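Beta-N-acetylhexosaminidase (Bacteroides fragilis, PDB 4PYS) probably removes terminal non-reducing beta-N-acetylhexosamine residues from glycans by hydrolysis, as a family 20 glycoside hydrolase. Local coordinates at residues S134-S139 and S432-T437; G335-F340 and N355-W360; N378-C383 and N425-G430. One frame throughout, in Å; residues are numbered along the deposited sequence.

Contact 1 (S134-S139 and S432-T437); sequences SFMLDS and SSALWT
The selenium-bearing end of Met136, a selenomethionine, lies over one face of the Trp436 indole. Its CE stands 3.4 Å from the centroid of the six-membered ring of Trp436, 10° off the ring normal, a CH-pi contact; SE, 26° off the normal, lies over the same face as a Met-aromatic contact. The bend at chi3 (82°) turns the methyl over the ring, and the same CE brushes Ala434 CB. On the other face of the sheet Phe135 and Leu435 lie side by side, with Phe135 CZ 3.8 Å from Leu435 CB, while Ser433 OG sits at the edge of the Phe135 ring. This buried packing and the strand bonds are the tight part. Strands 132-138 and 428-435 run parallel; as the first and last strands of the family 20 (beta/alpha)8 barrel, they close it here, with helices 146-158 and 453-462 covering the Phe135 face. Ser134 O is gripped twice, by Ser433 N and, on a lone pair in the carbonyl plane, by Ser433 OG at 2.9 Å. Further along, Met136 N bonds to Ser433 O and Leu435 N to Met136 O. At the C-terminal end, after Asp138 N has bonded to Leu435 O, the loop residue Thr437 makes the contact polar: its N reaches Asp138 OD2 at 3.0 Å on the anti side of the carboxylate but well out of its plane, and Thr437 OG1 meets Asp138 O. Asp138 is held further by Gly140 N and a salt bridge to Arg141. By contrast Trp436 is partly exposed, and a bound glycerol lies about 3 Å from its side chain.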
ATOM      1  N   SER A 134       2.627  -1.870   3.530  1.00 16.78           N
ATOM      2  CA  SER A 134       1.813  -1.281   2.448  1.00 15.41           C
ATOM      3  C   SER A 134       1.885  -2.030   1.132  1.00 16.03           C
ATOM      4  O   SER A 134       2.845  -2.760   0.859  1.00 18.81           O
ATOM      5  CB  SER A 134       2.197   0.181   2.173  1.00 18.87           C
ATOM      6  OG  SER A 134       3.513   0.261   1.648  1.00 20.87           O
ATOM      7  N   PHE A 135       0.847  -1.823   0.321  1.00 18.56           N
ATOM      8  CA  PHE A 135       0.825  -2.295  -1.058  1.00 17.48           C
ATOM      9  C   PHE A 135       0.510  -1.080  -1.909  1.00 17.59           C
ATOM     10  O   PHE A 135      -0.400  -0.322  -1.580  1.00 16.15           O
ATOM     11  CB  PHE A 135      -0.277  -3.330  -1.269  1.00 18.55           C
ATOM     12  CG  PHE A 135      -0.486  -3.692  -2.716  1.00 16.13           C
ATOM     13  CD1 PHE A 135       0.479  -4.419  -3.396  1.00 18.68           C
ATOM     14  CD2 PHE A 135      -1.634  -3.298  -3.393  1.00 19.35           C
ATOM     15  CE1 PHE A 135       0.303  -4.774  -4.733  1.00 21.94           C
ATOM     16  CE2 PHE A 135      -1.819  -3.643  -4.747  1.00 21.40           C
ATOM     17  CZ  PHE A 135      -0.844  -4.371  -5.411  1.00 21.59           C
HETATM   18  N   MSE A 136       1.271  -0.896  -2.982  1.00 18.22           N
HETATM   19  CA  MSE A 136       1.040   0.210  -3.913  1.00 20.46           C
HETATM   20  C   MSE A 136       0.513  -0.278  -5.251  1.00 21.00           C
HETATM   21  O   MSE A 136       1.035  -1.244  -5.817  1.00 19.18           O
HETATM   22  CB  MSE A 136       2.345   0.960  -4.178  1.00 18.16           C
HETATM   23  CG  MSE A 136       2.115   2.252  -4.980  1.00 22.06           C
HETATM   24 SE   MSE A 136       3.628   2.724  -6.099  0.67 22.71          SE
HETATM   25  CE  MSE A 136       3.223   1.568  -7.600  1.00 22.63           C
ATOM     26  N   LEU A 137      -0.509   0.397  -5.778  1.00 18.78           N
ATOM     27  CA  LEU A 137      -0.996   0.095  -7.126  1.00 20.90           C
ATOM     28  C   LEU A 137      -0.815   1.324  -7.996  1.00 22.86           C
ATOM     29  O   LEU A 137      -1.142   2.439  -7.577  1.00 20.03           O
ATOM     30  CB  LEU A 137      -2.473  -0.323  -7.101  1.00 21.03           C
ATOM     31  CG  LEU A 137      -3.071  -0.698  -8.467  1.00 25.73           C
ATOM     32  CD1 LEU A 137      -2.345  -1.883  -9.081  1.00 24.64           C
ATOM     33  CD2 LEU A 137      -4.552  -0.995  -8.324  1.00 26.91           C
ATOM     34  N   ASP A 138      -0.273   1.108  -9.189  1.00 23.01           N
ATOM     35  CA  ASP A 138      -0.061   2.160 -10.179  1.00 26.24           C
ATOM     36  C   ASP A 138      -1.355   2.358 -10.954  1.00 27.41           C
ATOM     37  O   ASP A 138      -1.660   1.593 -11.875  1.00 24.53           O
ATOM     38  CB  ASP A 138       1.074   1.726 -11.116  1.00 21.02           C
ATOM     39  CG  ASP A 138       1.385   2.729 -12.217  1.00 25.41           C
ATOM     40  OD1 ASP A 138       0.730   3.799 -12.350  1.00 25.99           O
ATOM     41  OD2 ASP A 138       2.317   2.417 -12.981  1.00 26.92           O
ATOM     42  N   SER A 139      -2.117   3.374 -10.551  1.00 21.20           N
ATOM     43  CA  SER A 139      -3.317   3.801 -11.260  1.00 21.75           C
ATOM     44  C   SER A 139      -3.013   5.035 -12.098  1.00 26.78           C
ATOM     45  O   SER A 139      -3.922   5.734 -12.513  1.00 31.66           O
ATOM     46  CB  SER A 139      -4.438   4.142 -10.270  1.00 22.50           C
ATOM     47  OG  SER A 139      -4.816   3.016  -9.498  1.00 25.14           O
ATOM     48  N   SER A 432       7.274  -1.921   2.005  1.00 15.16           N
ATOM     49  CA  SER A 432       6.215  -1.771   1.010  1.00 17.18           C
ATOM     50  C   SER A 432       6.335  -2.847  -0.054  1.00 19.35           C
ATOM     51  O   SER A 432       7.373  -3.504  -0.176  1.00 21.35           O
ATOM     52  CB  SER A 432       6.254  -0.390   0.350  1.00 22.91           C
ATOM     53  OG  SER A 432       7.494  -0.149  -0.274  1.00 28.53           O
ATOM     54  N   SER A 433       5.253  -3.025  -0.803  1.00 17.39           N
ATOM     55  CA  SER A 433       5.224  -3.913  -1.956  1.00 17.58           C
ATOM     56  C   SER A 433       4.556  -3.085  -3.042  1.00 20.82           C
ATOM     57  O   SER A 433       3.773  -2.179  -2.732  1.00 20.55           O
ATOM     58  CB  SER A 433       4.389  -5.144  -1.653  1.00 17.34           C
ATOM     59  OG  SER A 433       3.112  -4.789  -1.149  1.00 18.33           O
ATOM     60  N   ALA A 434       4.865  -3.361  -4.306  1.00 19.80           N
ATOM     61  CA  ALA A 434       4.334  -2.515  -5.368  1.00 22.82           C
ATOM     62  C   ALA A 434       3.972  -3.279  -6.620  1.00 22.26           C
ATOM     63  O   ALA A 434       4.603  -4.284  -6.971  1.00 20.28           O
ATOM     64  CB  ALA A 434       5.321  -1.413  -5.717  1.00 22.77           C
ATOM     65  N   LEU A 435       2.963  -2.768  -7.312  1.00 19.18           N
ATOM     66  CA  LEU A 435       2.613  -3.299  -8.618  1.00 19.20           C
ATOM     67  C   LEU A 435       2.542  -2.132  -9.593  1.00 19.92           C
ATOM     68  O   LEU A 435       1.518  -1.443  -9.672  1.00 21.36           O
ATOM     69  CB  LEU A 435       1.269  -4.035  -8.543  1.00 18.28           C
ATOM     70  CG  LEU A 435       0.838  -4.902  -9.743  1.00 22.70           C
ATOM     71  CD1 LEU A 435       0.453  -4.113 -10.993  1.00 21.57           C
ATOM     72  CD2 LEU A 435       1.927  -5.911 -10.092  1.00 25.41           C
ATOM     73  N   TRP A 436       3.633  -1.900 -10.320  1.00 19.60           N
ATOM     74  CA  TRP A 436       3.679  -0.856 -11.338  1.00 23.24           C
ATOM     75  C   TRP A 436       3.067  -1.406 -12.613  1.00 24.65           C
ATOM     76  O   TRP A 436       3.261  -2.569 -12.946  1.00 24.74           O
ATOM     77  CB  TRP A 436       5.128  -0.438 -11.613  1.00 21.80           C
ATOM     78  CG  TRP A 436       5.769   0.190 -10.423  1.00 24.12           C
ATOM     79  CD1 TRP A 436       6.533  -0.430  -9.473  1.00 24.40           C
ATOM     80  CD2 TRP A 436       5.684   1.567 -10.034  1.00 23.87           C
ATOM     81  NE1 TRP A 436       6.933   0.483  -8.519  1.00 22.92           N
ATOM     82  CE2 TRP A 436       6.423   1.714  -8.841  1.00 23.32           C
ATOM     83  CE3 TRP A 436       5.055   2.689 -10.581  1.00 25.05           C
ATOM     84  CZ2 TRP A 436       6.547   2.941  -8.184  1.00 24.79           C
ATOM     85  CZ3 TRP A 436       5.185   3.910  -9.930  1.00 32.84           C
ATOM     86  CH2 TRP A 436       5.924   4.023  -8.741  1.00 29.02           C
ATOM     87  N   THR A 437       2.331  -0.572 -13.334  1.00 21.51           N
ATOM     88  CA  THR A 437       1.624  -1.059 -14.520  1.00 25.40           C
ATOM     89  C   THR A 437       2.277  -0.682 -15.854  1.00 25.20           C
ATOM     90  O   THR A 437       1.611  -0.652 -16.898  1.00 27.77           O
ATOM     91  CB  THR A 437       0.108  -0.701 -14.466  1.00 25.20           C
ATOM     92  OG1 THR A 437      -0.061   0.709 -14.240  1.00 26.86           O
ATOM     93  CG2 THR A 437      -0.567  -1.461 -13.326  1.00 21.53           C
TER

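Contact 2 (G335-F340 and N355-W360); sequences GRKAIF and NVVIQW
Ala338 and Val357 are joined by the shortest hydrogen bond between two neighbouring parallel strands of the (beta/alpha)8 barrel, Val357 N to Ala338 O at 2.7 Å. The 14 residues linking the segments hold no helix, so this crossover departs from the usual strand-helix alternation. Three more backbone bonds run the same pairing: Ala338 N to Asn355 O, Phe340 N to Val357 O and Gln359 N to Phe340 O. Between them CA-H...O contacts add to the pairing, the closest from Ile339 CA to Val357 O at 3.2 Å. The side-chain bond comes at the N-terminal end, where Asn355 ND2 gives a nearly straight N-H (167°) to Arg336 O at 3.0 Å, with the acceptor close to the amide plane; Ala328 O takes a second bond from the same nitrogen.

Apolar contacts divide between the two faces. Toward helix 316-333, Val356 CG1 lies at the edge of the Phe340 ring, in its plane, 3.8 Å from Phe340 CD2; CG2 of Val356 also touches CE2. Toward the barrel interior, Ile339 and Val357 lie side by side, with Ile339 CG1 4.0 Å from Val357 CB. Beyond them Ile339 CG2 rests against Gln359 CB, and the Gln359 amide is held at both ends, OE1 by His287 NE2 and NE2 by Ser432 OG.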
ATOM      1  N   GLY A 335      -0.331  19.438   9.080  1.00 46.40           N
ATOM      2  CA  GLY A 335      -0.253  18.314   9.997  1.00 40.75           C
ATOM      3  C   GLY A 335      -0.017  16.972   9.333  1.00 40.37           C
ATOM      4  O   GLY A 335      -0.288  15.928   9.932  1.00 40.50           O
ATOM      5  N   ARG A 336       0.497  16.981   8.106  1.00 32.62           N
ATOM      6  CA  ARG A 336       0.792  15.728   7.414  1.00 30.93           C
ATOM      7  C   ARG A 336       2.295  15.514   7.283  1.00 31.39           C
ATOM      8  O   ARG A 336       3.087  16.460   7.404  1.00 35.02           O
ATOM      9  CB  ARG A 336       0.149  15.712   6.026  1.00 35.25           C
ATOM     10  CG  ARG A 336      -1.315  16.106   6.021  1.00 33.65           C
ATOM     11  CD  ARG A 336      -2.187  15.157   6.861  1.00 32.03           C
ATOM     12  NE  ARG A 336      -3.567  15.639   6.870  1.00 37.05           N
ATOM     13  CZ  ARG A 336      -4.506  15.216   6.032  1.00 38.75           C
ATOM     14  NH1 ARG A 336      -4.229  14.275   5.140  1.00 32.31           N
ATOM     15  NH2 ARG A 336      -5.724  15.729   6.087  1.00 37.89           N
ATOM     16  N   LYS A 337       2.673  14.263   7.067  1.00 29.76           N
ATOM     17  CA  LYS A 337       4.042  13.897   6.733  1.00 33.60           C
ATOM     18  C   LYS A 337       4.152  13.733   5.222  1.00 34.40           C
ATOM     19  O   LYS A 337       3.176  13.379   4.559  1.00 34.90           O
ATOM     20  CB  LYS A 337       4.441  12.606   7.447  1.00 32.18           C
ATOM     21  CG  LYS A 337       4.557  12.805   8.965  1.00 39.63           C
ATOM     22  CD  LYS A 337       5.027  11.550   9.684  1.00 50.55           C
ATOM     23  CE  LYS A 337       5.232  11.822  11.177  1.00 55.79           C
ATOM     24  NZ  LYS A 337       6.188  12.944  11.420  1.00 60.99           N
ATOM     25  N   ALA A 338       5.333  14.005   4.679  1.00 31.70           N
ATOM     26  CA  ALA A 338       5.538  13.948   3.234  1.00 29.96           C
ATOM     27  C   ALA A 338       6.488  12.818   2.882  1.00 28.08           C
ATOM     28  O   ALA A 338       7.623  12.786   3.371  1.00 30.52           O
ATOM     29  CB  ALA A 338       6.096  15.268   2.745  1.00 30.26           C
ATOM     30  N   ILE A 339       6.045  11.890   2.033  1.00 25.48           N
ATOM     31  CA  ILE A 339       6.917  10.799   1.613  1.00 23.52           C
ATOM     32  C   ILE A 339       7.507  11.126   0.246  1.00 28.40           C
ATOM     33  O   ILE A 339       6.793  11.594  -0.640  1.00 27.22           O
ATOM     34  CB  ILE A 339       6.168   9.452   1.502  1.00 21.63           C
ATOM     35  CG1 ILE A 339       5.428   9.128   2.801  1.00 26.62           C
ATOM     36  CG2 ILE A 339       7.148   8.324   1.163  1.00 22.52           C
ATOM     37  CD1 ILE A 339       4.437   7.949   2.669  1.00 22.50           C
ATOM     38  N   PHE A 340       8.805  10.877   0.081  1.00 25.81           N
ATOM     39  CA  PHE A 340       9.473  11.077  -1.204  1.00 28.10           C
ATOM     40  C   PHE A 340      10.197   9.800  -1.581  1.00 32.01           C
ATOM     41  O   PHE A 340      10.676   9.089  -0.704  1.00 23.72           O
ATOM     42  CB  PHE A 340      10.525  12.185  -1.106  1.00 27.31           C
ATOM     43  CG  PHE A 340       9.962  13.560  -0.895  1.00 28.70           C
ATOM     44  CD1 PHE A 340       9.426  14.278  -1.958  1.00 30.14           C
ATOM     45  CD2 PHE A 340      10.009  14.153   0.355  1.00 36.36           C
ATOM     46  CE1 PHE A 340       8.926  15.555  -1.774  1.00 33.51           C
ATOM     47  CE2 PHE A 340       9.510  15.439   0.553  1.00 37.09           C
ATOM     48  CZ  PHE A 340       8.966  16.138  -0.514  1.00 38.17           C
ATOM     49  N   ASN A 355       9.168  16.571   8.728  1.00 42.45           N
ATOM     50  CA  ASN A 355       8.024  15.690   8.463  1.00 33.40           C
ATOM     51  C   ASN A 355       8.229  14.797   7.240  1.00 31.48           C
ATOM     52  O   ASN A 355       7.287  14.157   6.765  1.00 36.39           O
ATOM     53  CB  ASN A 355       6.747  16.504   8.290  1.00 33.76           C
ATOM     54  CG  ASN A 355       6.788  17.390   7.065  1.00 35.01           C
ATOM     55  OD1 ASN A 355       7.826  17.967   6.736  1.00 39.06           O
ATOM     56  ND2 ASN A 355       5.656  17.503   6.376  1.00 37.00           N
ATOM     57  N   VAL A 356       9.459  14.760   6.738  1.00 33.20           N
ATOM     58  CA  VAL A 356       9.785  13.985   5.539  1.00 32.98           C
ATOM     59  C   VAL A 356      10.051  12.509   5.848  1.00 34.12           C
ATOM     60  O   VAL A 356      10.738  12.186   6.815  1.00 36.35           O
ATOM     61  CB  VAL A 356      10.990  14.609   4.796  1.00 37.00           C
ATOM     62  CG1 VAL A 356      11.554  13.649   3.759  1.00 41.43           C
ATOM     63  CG2 VAL A 356      10.581  15.924   4.141  1.00 40.17           C
ATOM     64  N   VAL A 357       9.489  11.626   5.022  1.00 26.95           N
ATOM     65  CA  VAL A 357       9.732  10.185   5.090  1.00 26.37           C
ATOM     66  C   VAL A 357      10.304   9.772   3.734  1.00 26.53           C
ATOM     67  O   VAL A 357       9.884  10.297   2.695  1.00 28.98           O
ATOM     68  CB  VAL A 357       8.421   9.420   5.377  1.00 30.75           C
ATOM     69  CG1 VAL A 357       8.633   7.903   5.332  1.00 25.97           C
ATOM     70  CG2 VAL A 357       7.851   9.848   6.727  1.00 33.29           C
ATOM     71  N   ILE A 358      11.273   8.860   3.747  1.00 26.35           N
ATOM     72  CA  ILE A 358      11.944   8.413   2.525  1.00 25.73           C
ATOM     73  C   ILE A 358      11.550   6.985   2.145  1.00 26.44           C
ATOM     74  O   ILE A 358      11.654   6.069   2.961  1.00 26.41           O
ATOM     75  CB  ILE A 358      13.482   8.474   2.694  1.00 28.57           C
ATOM     76  CG1 ILE A 358      13.938   9.917   2.955  1.00 27.94           C
ATOM     77  CG2 ILE A 358      14.177   7.899   1.472  1.00 32.03           C
ATOM     78  CD1 ILE A 358      13.578  10.903   1.853  1.00 30.47           C
ATOM     79  N   GLN A 359      11.109   6.786   0.906  1.00 21.90           N
ATOM     80  CA  GLN A 359      10.784   5.443   0.443  1.00 20.72           C
ATOM     81  C   GLN A 359      11.949   4.921  -0.385  1.00 28.64           C
ATOM     82  O   GLN A 359      12.215   5.403  -1.486  1.00 25.27           O
ATOM     83  CB  GLN A 359       9.481   5.417  -0.359  1.00 21.92           C
ATOM     84  CG  GLN A 359       9.034   3.998  -0.703  1.00 20.72           C
ATOM     85  CD  GLN A 359       7.541   3.899  -0.976  1.00 24.90           C
ATOM     86  OE1 GLN A 359       6.857   4.910  -1.135  1.00 23.03           O
ATOM     87  NE2 GLN A 359       7.034   2.676  -1.035  1.00 26.86           N
ATOM     88  N   TRP A 360      12.665   3.963   0.194  1.00 24.38           N
ATOM     89  CA  TRP A 360      13.896   3.415  -0.366  1.00 26.94           C
ATOM     90  C   TRP A 360      13.530   2.356  -1.395  1.00 23.36           C
ATOM     91  O   TRP A 360      12.842   1.389  -1.064  1.00 21.71           O
ATOM     92  CB  TRP A 360      14.707   2.812   0.785  1.00 26.76           C
ATOM     93  CG  TRP A 360      15.896   1.975   0.411  1.00 24.58           C
ATOM     94  CD1 TRP A 360      16.781   2.180  -0.611  1.00 30.27           C
ATOM     95  CD2 TRP A 360      16.322   0.786   1.080  1.00 20.95           C
ATOM     96  NE1 TRP A 360      17.736   1.177  -0.612  1.00 26.97           N
ATOM     97  CE2 TRP A 360      17.471   0.313   0.417  1.00 27.18           C
ATOM     98  CE3 TRP A 360      15.833   0.073   2.181  1.00 27.56           C
ATOM     99  CZ2 TRP A 360      18.145  -0.849   0.823  1.00 25.15           C
ATOM    100  CZ3 TRP A 360      16.503  -1.083   2.580  1.00 27.87           C
ATOM    101  CH2 TRP A 360      17.644  -1.528   1.900  1.00 28.79           C
TER

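Contact 3 (N378-C383 and N425-G430); sequences NYPVIC and NPLILG
Leu427 is the main bump here, and the bend of the backbone through Asn378, Tyr379 and Pro380 is its hollow. Its two methyls divide the surface: Leu427 CD1 lies 3.7 Å from Asn378 OD1 and also against Asn378 CA, while CD2 settles toward Asn378 O and Pro380 N. The Asn378 side chain crosses the leucine at about a right angle. Next along, Leu429 leans on the proline ring, with Leu429 CD1 3.9 Å from Pro380 CB and its own CB against Val381 O. Turned to the other face is Ile428, whose two branches fit different neighbours. Chi2 of -61° folds CD1 of Ile428 back to 3.8 Å from Val381 CB, and CG2 reaches Cys383 SG at the same separation; helix 369-376 covers Val381 and Ile428 through Leu371.

The backbones hold these shapes together. Val381 N bonds to Leu427 O and Leu429 N to Val381 O, both at 2.8 Å, the second nearly straight at 169°. Leu429 then leaves the extended conformation, and the next bond, Cys383 N to Gly430 O, goes to Gly430 instead of Leu429. Ahead of the strand the type I turn from Asn425 to Ile428 sets the leucine in place, with an Asx turn in which Leu427 N meets Asn425 OD1 from above the plane of the Asn425 side-chain amide. Strands 381-383 and 428-435 are the adjacent parallel seventh and eighth strands of the (beta/alpha)8 barrel, with Val381 and Ile428 facing the helix layer and Ile382 the interior.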
ATOM      1  N   ASN A 378      18.499  11.748   9.558  1.00 40.30           N
ATOM      2  CA  ASN A 378      17.426  11.455  10.512  1.00 46.22           C
ATOM      3  C   ASN A 378      16.020  11.386   9.888  1.00 47.54           C
ATOM      4  O   ASN A 378      15.039  11.751  10.536  1.00 43.32           O
ATOM      5  CB  ASN A 378      17.447  12.483  11.652  1.00 54.88           C
ATOM      6  CG  ASN A 378      16.880  11.942  12.950  1.00 64.41           C
ATOM      7  OD1 ASN A 378      17.281  10.877  13.423  1.00 66.38           O
ATOM      8  ND2 ASN A 378      15.950  12.685  13.541  1.00 68.89           N
ATOM      9  N   TYR A 379      15.927  10.933   8.635  1.00 39.74           N
ATOM     10  CA  TYR A 379      14.634  10.748   7.977  1.00 35.44           C
ATOM     11  C   TYR A 379      14.158   9.319   8.199  1.00 33.10           C
ATOM     12  O   TYR A 379      14.916   8.376   7.975  1.00 34.85           O
ATOM     13  CB  TYR A 379      14.736  10.956   6.457  1.00 37.78           C
ATOM     14  CG  TYR A 379      15.268  12.299   5.983  1.00 39.48           C
ATOM     15  CD1 TYR A 379      14.978  13.475   6.660  1.00 45.35           C
ATOM     16  CD2 TYR A 379      16.041  12.382   4.826  1.00 44.80           C
ATOM     17  CE1 TYR A 379      15.463  14.701   6.209  1.00 51.32           C
ATOM     18  CE2 TYR A 379      16.528  13.595   4.368  1.00 50.68           C
ATOM     19  CZ  TYR A 379      16.240  14.753   5.064  1.00 53.98           C
ATOM     20  OH  TYR A 379      16.722  15.966   4.613  1.00 61.95           O
ATOM     21  N   PRO A 380      12.891   9.145   8.613  1.00 29.82           N
ATOM     22  CA  PRO A 380      12.307   7.793   8.656  1.00 29.34           C
ATOM     23  C   PRO A 380      12.262   7.172   7.264  1.00 30.80           C
ATOM     24  O   PRO A 380      12.179   7.905   6.274  1.00 29.81           O
ATOM     25  CB  PRO A 380      10.877   8.038   9.151  1.00 30.74           C
ATOM     26  CG  PRO A 380      10.915   9.372   9.823  1.00 36.10           C
ATOM     27  CD  PRO A 380      11.954  10.173   9.097  1.00 34.67           C
ATOM     28  N   VAL A 381      12.289   5.843   7.199  1.00 25.28           N
ATOM     29  CA  VAL A 381      12.432   5.118   5.935  1.00 24.46           C
ATOM     30  C   VAL A 381      11.394   4.025   5.790  1.00 26.13           C
ATOM     31  O   VAL A 381      11.134   3.278   6.742  1.00 23.96           O
ATOM     32  CB  VAL A 381      13.811   4.415   5.864  1.00 24.90           C
ATOM     33  CG1 VAL A 381      13.909   3.503   4.638  1.00 28.12           C
ATOM     34  CG2 VAL A 381      14.914   5.415   5.846  1.00 29.23           C
ATOM     35  N   ILE A 382      10.819   3.918   4.592  1.00 21.54           N
ATOM     36  CA  ILE A 382      10.020   2.758   4.209  1.00 18.96           C
ATOM     37  C   ILE A 382      10.857   1.910   3.256  1.00 23.91           C
ATOM     38  O   ILE A 382      11.404   2.437   2.277  1.00 21.37           O
ATOM     39  CB  ILE A 382       8.730   3.197   3.487  1.00 18.70           C
ATOM     40  CG1 ILE A 382       7.830   3.971   4.452  1.00 21.44           C
ATOM     41  CG2 ILE A 382       7.987   1.971   2.900  1.00 19.31           C
ATOM     42  CD1 ILE A 382       6.855   4.915   3.743  1.00 23.19           C
ATOM     43  N   CYS A 383      10.989   0.615   3.551  1.00 19.87           N
ATOM     44  CA  CYS A 383      11.823  -0.264   2.733  1.00 19.39           C
ATOM     45  C   CYS A 383      11.002  -0.871   1.614  1.00 19.48           C
ATOM     46  O   CYS A 383      10.196  -1.774   1.849  1.00 20.23           O
ATOM     47  CB  CYS A 383      12.448  -1.382   3.589  1.00 17.93           C
ATOM     48  SG  CYS A 383      13.451  -0.785   4.954  1.00 25.55           S
ATOM     49  N   ASN A 425      17.373   0.811  14.397  1.00 48.11           N
ATOM     50  CA  ASN A 425      16.857   2.174  14.319  1.00 47.79           C
ATOM     51  C   ASN A 425      15.346   2.278  14.125  1.00 40.08           C
ATOM     52  O   ASN A 425      14.818   1.790  13.134  1.00 40.82           O
ATOM     53  CB  ASN A 425      17.545   2.847  13.134  1.00 54.50           C
ATOM     54  CG  ASN A 425      17.698   4.333  13.310  1.00 57.38           C
ATOM     55  OD1 ASN A 425      16.847   4.992  13.909  1.00 56.06           O
ATOM     56  ND2 ASN A 425      18.786   4.879  12.780  1.00 63.81           N
ATOM     57  N   PRO A 426      14.643   2.932  15.068  1.00 44.17           N
ATOM     58  CA  PRO A 426      13.189   3.122  14.940  1.00 40.99           C
ATOM     59  C   PRO A 426      12.812   4.001  13.748  1.00 37.04           C
ATOM     60  O   PRO A 426      11.629   4.075  13.400  1.00 40.83           O
ATOM     61  CB  PRO A 426      12.805   3.811  16.256  1.00 48.74           C
ATOM     62  CG  PRO A 426      14.068   4.423  16.754  1.00 49.14           C
ATOM     63  CD  PRO A 426      15.161   3.490  16.328  1.00 46.98           C
ATOM     64  N   LEU A 427      13.802   4.648  13.134  1.00 34.81           N
ATOM     65  CA  LEU A 427      13.598   5.361  11.872  1.00 33.76           C
ATOM     66  C   LEU A 427      13.081   4.434  10.765  1.00 29.71           C
ATOM     67  O   LEU A 427      12.374   4.880   9.853  1.00 32.04           O
ATOM     68  CB  LEU A 427      14.893   6.025  11.401  1.00 36.69           C
ATOM     69  CG  LEU A 427      15.388   7.291  12.103  1.00 43.97           C
ATOM     70  CD1 LEU A 427      16.651   7.808  11.422  1.00 47.99           C
ATOM     71  CD2 LEU A 427      14.307   8.363  12.124  1.00 43.83           C
ATOM     72  N   ILE A 428      13.441   3.156  10.823  1.00 30.52           N
ATOM     73  CA  ILE A 428      12.948   2.200   9.830  1.00 27.68           C
ATOM     74  C   ILE A 428      11.508   1.798  10.151  1.00 27.17           C
ATOM     75  O   ILE A 428      11.257   1.070  11.115  1.00 28.81           O
ATOM     76  CB  ILE A 428      13.822   0.931   9.772  1.00 29.48           C
ATOM     77  CG1 ILE A 428      15.293   1.305   9.613  1.00 43.38           C
ATOM     78  CG2 ILE A 428      13.359   0.020   8.644  1.00 28.89           C
ATOM     79  CD1 ILE A 428      15.566   2.066   8.349  1.00 51.57           C
ATOM     80  N   LEU A 429      10.572   2.263   9.330  1.00 24.50           N
ATOM     81  CA  LEU A 429       9.153   2.159   9.642  1.00 24.13           C
ATOM     82  C   LEU A 429       8.567   0.811   9.273  1.00 26.85           C
ATOM     83  O   LEU A 429       7.685   0.299   9.971  1.00 21.18           O
ATOM     84  CB  LEU A 429       8.373   3.243   8.908  1.00 23.05           C
ATOM     85  CG  LEU A 429       8.718   4.681   9.284  1.00 25.91           C
ATOM     86  CD1 LEU A 429       7.812   5.629   8.518  1.00 29.31           C
ATOM     87  CD2 LEU A 429       8.589   4.896  10.790  1.00 30.84           C
ATOM     88  N   GLY A 430       9.032   0.247   8.165  1.00 19.28           N
ATOM     89  CA  GLY A 430       8.493  -1.017   7.704  1.00 16.46           C
ATOM     90  C   GLY A 430       8.817  -1.238   6.246  1.00 23.67           C
ATOM     91  O   GLY A 430       9.854  -0.773   5.760  1.00 21.94           O
TER

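How the contacts relate
From the N terminus, the chain lays down 134-139 first and leaves its partner open for almost 300 residues. Within that span contact 2 closes a short loop, 335-340 with 355-360, and contact 3 then closes a longer one, 378-383 with 425-430; these two follow in series, both enclosed by contact 1, and none cross. Contact 1 is completed by 432-437, which continues the strand used in contact 3. All lie in one sheet: Ile358 O to Ile382 N (2.8 Å) joins contacts 2 and 3, and Ser432 N to Cys383 O (2.9 Å) joins contacts 3 and 1. Together they tie the later barrel strands back to the first.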